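PDB 1RH1: colicin-B from Escherichia coli, which kills Escherichia coli and closely related bacteria by forming channels that depolarise the cytoplasmic membrane and dissipate cellular energy. Local coordinates for residues K423-N426 with I427-K430; E433-T437 with G438-P442. All blocks are in the same frame, centred on the assembly; numbering follows the deposited sequence.

Interaction 1: K423-N426 with I427-K430; sequences KANN and IREK
Four successive i to i+4 backbone hydrogen bonds join Lys-423 to Asn-426 with Ile-427 to Lys-430, a local contact within helix 420-435 of the pore-forming domain. Ile-427 N gives to Lys-423 O at 3.0 Å and Arg-428 N to Ala-424 O at 3.2 Å. Glu-429 N reaches Asn-425 O at 3.0 Å in the straightest of the four (172° at the hydrogen), and Lys-430 N meets Asn-426 O at 2.9 Å. The side chains add mostly aliphatic cover of these carbonyls: Ile-427 CG1, set beside its own backbone N (chi1 -58°), comes 3.3 Å from Lys-423 O, and Lys-430 lays its CB 3.1 Å from Asn-426 O before running on extended, its NZ in a weak, long ion pair with Glu-446. The Asn-425 amide stands between the Arg-428 guanidinium and the Glu-429 carboxylate, its plane steeply inclined to both. The guanidinium itself is held through NH1 by the carbonyls of Trp-396 and Phe-399. Ile-427 turns to the interior, against Leu-443, Trp-450 and Phe-464. The whole is a regular alpha-helical segment of the helical pore-forming domain, with Ala-424 and Ile-427 buried and the polar side chains partly or fully exposed.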
loop_
_atom_site.group_PDB
_atom_site.type_symbol
_atom_site.label_atom_id
_atom_site.label_comp_id
_atom_site.label_asym_id
_atom_site.label_seq_id
_atom_site.Cartn_x
_atom_site.Cartn_y
_atom_site.Cartn_z
ATOM N N LYS A 423 -26.886 -4.749 -19.628
ATOM C CA LYS A 423 -25.827 -4.545 -20.616
ATOM C C LYS A 423 -25.657 -5.753 -21.509
ATOM O O LYS A 423 -25.557 -5.631 -22.730
ATOM C CB LYS A 423 -24.520 -4.240 -19.912
ATOM C CG LYS A 423 -24.689 -2.990 -19.064
ATOM C CD LYS A 423 -23.358 -2.456 -18.596
ATOM C CE LYS A 423 -23.514 -1.068 -17.973
ATOM N NZ LYS A 423 -24.002 -1.140 -16.611
ATOM N N ALA A 424 -25.719 -6.924 -20.865
ATOM C CA ALA A 424 -25.658 -8.203 -21.548
ATOM C C ALA A 424 -26.845 -8.379 -22.489
ATOM O O ALA A 424 -26.671 -8.929 -23.571
ATOM C CB ALA A 424 -25.674 -9.329 -20.547
ATOM N N ASN A 425 -28.047 -7.897 -22.155
ATOM C CA ASN A 425 -29.184 -7.942 -23.070
ATOM C C ASN A 425 -29.002 -6.982 -24.239
ATOM O O ASN A 425 -29.470 -7.236 -25.364
ATOM C CB ASN A 425 -30.449 -7.582 -22.319
ATOM C CG ASN A 425 -31.720 -7.516 -23.151
ATOM O OD1 ASN A 425 -32.339 -6.461 -23.236
ATOM N ND2 ASN A 425 -32.152 -8.600 -23.788
ATOM N N ASN A 426 -28.314 -5.857 -24.004
ATOM C CA ASN A 426 -28.100 -4.975 -25.123
ATOM C C ASN A 426 -27.122 -5.584 -26.086
ATOM O O ASN A 426 -27.415 -5.548 -27.270
ATOM C CB ASN A 426 -27.592 -3.641 -24.663
ATOM C CG ASN A 426 -28.667 -2.876 -23.926
ATOM O OD1 ASN A 426 -28.395 -2.351 -22.858
ATOM N ND2 ASN A 426 -29.892 -2.799 -24.448
ATOM N N ILE A 427 -26.037 -6.223 -25.629
ATOM C CA ILE A 427 -25.093 -6.878 -26.532
ATOM C C ILE A 427 -25.814 -7.896 -27.395
ATOM O O ILE A 427 -25.568 -7.992 -28.588
ATOM C CB ILE A 427 -23.979 -7.577 -25.731
ATOM C CG1 ILE A 427 -23.225 -6.600 -24.823
ATOM C CG2 ILE A 427 -22.998 -8.167 -26.726
ATOM C CD1 ILE A 427 -22.537 -5.453 -25.581
ATOM N N ARG A 428 -26.781 -8.572 -26.777
ATOM C CA ARG A 428 -27.594 -9.567 -27.446
ATOM C C ARG A 428 -28.426 -8.948 -28.554
ATOM O O ARG A 428 -28.185 -9.269 -29.713
ATOM C CB ARG A 428 -28.482 -10.252 -26.419
ATOM C CG ARG A 428 -29.366 -11.331 -26.991
ATOM C CD ARG A 428 -30.836 -10.924 -27.091
ATOM N NE ARG A 428 -31.408 -10.746 -25.771
ATOM C CZ ARG A 428 -31.708 -11.770 -24.970
ATOM N NH1 ARG A 428 -31.503 -13.022 -25.384
ATOM N NH2 ARG A 428 -32.128 -11.533 -23.718
ATOM N N GLU A 429 -29.354 -8.033 -28.242
ATOM C CA GLU A 429 -30.184 -7.385 -29.255
ATOM C C GLU A 429 -29.373 -6.705 -30.351
ATOM O O GLU A 429 -29.766 -6.688 -31.522
ATOM C CB GLU A 429 -31.051 -6.342 -28.628
ATOM C CG GLU A 429 -32.063 -6.841 -27.639
ATOM C CD GLU A 429 -32.687 -5.738 -26.783
ATOM O OE1 GLU A 429 -32.344 -4.556 -26.930
ATOM O OE2 GLU A 429 -33.520 -6.066 -25.936
ATOM N N LYS A 430 -28.214 -6.170 -29.945
ATOM C CA LYS A 430 -27.325 -5.488 -30.850
ATOM C C LYS A 430 -26.384 -6.427 -31.601
ATOM O O LYS A 430 -25.807 -6.033 -32.613
ATOM C CB LYS A 430 -26.568 -4.437 -30.046
ATOM C CG LYS A 430 -27.578 -3.353 -29.720
ATOM C CD LYS A 430 -27.127 -2.314 -28.729
ATOM C CE LYS A 430 -28.295 -1.346 -28.610
ATOM N NZ LYS A 430 -27.899 -0.152 -27.885
#

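Interaction 2: E433-T437 with G438-P442; sequences EGYQT and GNWGP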
loop_
_atom_site.group_PDB
_atom_site.type_symbol
_atom_site.label_atom_id
_atom_site.label_comp_id
_atom_site.label_asym_id
_atom_site.label_seq_id
_atom_site.Cartn_x
_atom_site.Cartn_y
_atom_site.Cartn_z
ATOM N N GLU A 433 -29.018 -7.474 -34.457
ATOM C CA GLU A 433 -28.856 -6.468 -35.515
ATOM C C GLU A 433 -27.382 -6.513 -35.876
ATOM O O GLU A 433 -26.544 -6.704 -34.994
ATOM C CB GLU A 433 -29.229 -5.142 -34.951
ATOM C CG GLU A 433 -29.030 -3.919 -35.809
ATOM C CD GLU A 433 -29.557 -2.640 -35.146
ATOM O OE1 GLU A 433 -29.612 -2.543 -33.902
ATOM O OE2 GLU A 433 -29.926 -1.733 -35.905
ATOM N N GLY A 434 -26.967 -6.371 -37.114
ATOM C CA GLY A 434 -25.557 -6.611 -37.345
ATOM C C GLY A 434 -25.544 -7.961 -38.006
ATOM O O GLY A 434 -25.036 -8.048 -39.123
ATOM N N TYR A 435 -26.073 -9.038 -37.388
ATOM C CA TYR A 435 -26.196 -10.279 -38.139
ATOM C C TYR A 435 -27.378 -10.041 -39.059
ATOM O O TYR A 435 -27.280 -10.333 -40.239
ATOM C CB TYR A 435 -26.444 -11.514 -37.230
ATOM C CG TYR A 435 -25.196 -12.002 -36.479
ATOM C CD1 TYR A 435 -24.029 -12.400 -37.151
ATOM C CD2 TYR A 435 -25.206 -12.023 -35.090
ATOM C CE1 TYR A 435 -22.888 -12.801 -36.445
ATOM C CE2 TYR A 435 -24.079 -12.419 -34.377
ATOM C CZ TYR A 435 -22.921 -12.807 -35.052
ATOM O OH TYR A 435 -21.815 -13.191 -34.305
ATOM N N GLN A 436 -28.446 -9.398 -38.583
ATOM C CA GLN A 436 -29.634 -9.078 -39.360
ATOM C C GLN A 436 -29.456 -7.962 -40.378
ATOM O O GLN A 436 -29.942 -8.081 -41.513
ATOM C CB GLN A 436 -30.736 -8.666 -38.447
ATOM C CG GLN A 436 -31.289 -9.803 -37.650
ATOM C CD GLN A 436 -32.521 -10.430 -38.280
ATOM O OE1 GLN A 436 -32.603 -10.755 -39.474
ATOM N NE2 GLN A 436 -33.512 -10.594 -37.403
ATOM N N THR A 437 -28.782 -6.864 -39.965
ATOM C CA THR A 437 -28.585 -5.706 -40.843
ATOM C C THR A 437 -27.144 -5.427 -41.280
ATOM O O THR A 437 -26.920 -4.686 -42.232
ATOM C CB THR A 437 -29.169 -4.425 -40.168
ATOM O OG1 THR A 437 -28.377 -4.184 -39.024
ATOM C CG2 THR A 437 -30.623 -4.553 -39.715
ATOM N N GLY A 438 -26.109 -6.001 -40.681
ATOM C CA GLY A 438 -24.743 -5.716 -41.095
ATOM C C GLY A 438 -24.282 -4.377 -40.538
ATOM O O GLY A 438 -23.314 -3.791 -41.046
ATOM N N ASN A 439 -25.003 -3.906 -39.499
ATOM C CA ASN A 439 -24.703 -2.675 -38.806
ATOM C C ASN A 439 -24.231 -2.977 -37.399
ATOM O O ASN A 439 -25.017 -3.154 -36.462
ATOM C CB ASN A 439 -25.951 -1.817 -38.777
ATOM C CG ASN A 439 -25.799 -0.410 -38.212
ATOM O OD1 ASN A 439 -24.967 -0.138 -37.359
ATOM N ND2 ASN A 439 -26.612 0.543 -38.647
ATOM N N TRP A 440 -22.907 -2.999 -37.245
ATOM C CA TRP A 440 -22.327 -3.244 -35.932
ATOM C C TRP A 440 -22.140 -1.986 -35.100
ATOM O O TRP A 440 -21.578 -2.011 -34.006
ATOM C CB TRP A 440 -20.997 -3.966 -36.109
ATOM C CG TRP A 440 -21.242 -5.315 -36.758
ATOM C CD1 TRP A 440 -21.022 -5.487 -38.091
ATOM C CD2 TRP A 440 -21.735 -6.437 -36.158
ATOM N NE1 TRP A 440 -21.377 -6.713 -38.362
ATOM C CE2 TRP A 440 -21.802 -7.309 -37.241
ATOM C CE3 TRP A 440 -22.126 -6.864 -34.896
ATOM C CZ2 TRP A 440 -22.256 -8.617 -37.094
ATOM C CZ3 TRP A 440 -22.577 -8.172 -34.737
ATOM C CH2 TRP A 440 -22.642 -9.041 -35.829
ATOM N N GLY A 441 -22.640 -0.866 -35.620
ATOM C CA GLY A 441 -22.603 0.418 -34.949
ATOM C C GLY A 441 -23.290 0.377 -33.593
ATOM O O GLY A 441 -22.627 0.667 -32.611
ATOM N N PRO A 442 -24.556 0.003 -33.414
ATOM C CA PRO A 442 -25.181 -0.191 -32.112
ATOM C C PRO A 442 -24.442 -1.069 -31.124
ATOM O O PRO A 442 -24.482 -0.812 -29.923
ATOM C CB PRO A 442 -26.545 -0.713 -32.451
ATOM C CG PRO A 442 -26.413 -1.174 -33.884
ATOM C CD PRO A 442 -25.556 -0.085 -34.453
#
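Trp-440 meets Gly-434 and Tyr-435 across the short connection between helix 420-435 and helix 441-452. The aromatic pair is T-shaped: the edge of the indole six-membered ring is directed at the phenol face, with the planes at 89° and the ring centroids 5.0 Å apart. The leading atom, Trp-440 CH2, sits over the centre of the Tyr-435 ring, 3.8 Å from its CE1. One face of the same indole is occupied by Gly-434, whose CA makes a CH-pi contact 3.8 Å from the centroid of the six-membered ring and almost on its normal. Gly-434 has positive phi (105°).

The hydrogen bonds across the connection are weak; firmer ones lie within each half. Gly-438 N gives a weak bond to Gly-434 O at 2.8 Å, just where Gly-438 leaves helical geometry with positive phi. Thr-437 OG1 receives Gly-434 N at 3.2 Å and, weakly, Asn-439 N; chi1 of 66° leaves the hydroxyl where it can take both. Further on, Asn-439 OD1 accepts Gly-441 N at 3.0 Å in the plane of its carbonyl, an Asx turn leading into the next helix, with Trp-440 at the N-cap position.

By van der Waals contact, the extended Glu-433 side chain crosses Pro-442 at about a right angle, Glu-433 OE1 lying 3.5 Å from Pro-442 CG. Tyr-435 also packs on Ile-392 and Val-393 of helix 386-398, and both aromatic residues touch Val-488 of helix 479-495, placing the connection against these two helices.

In the fold
Interactions 1 and 2 follow one another along the chain, with centres about 12 Å apart, and share helix 420-435. Interaction 1 lies within that helix; interaction 2 takes its last part, the turn and the start of helix 441-452. The reversal brings the second helix back beside the first, where Leu-443, Glu-446 and Trp-450 meet side chains of interaction 1. The two contacts touch directly, Lys-430 CD lying 3.3 Å from Pro-442 O. Both belong to the pore-forming domain, far from the centre of the elongated chain, and together they describe a helical hairpin packed on other helices, including 457-472 and 479-495, which overlap the predicted transmembrane segments.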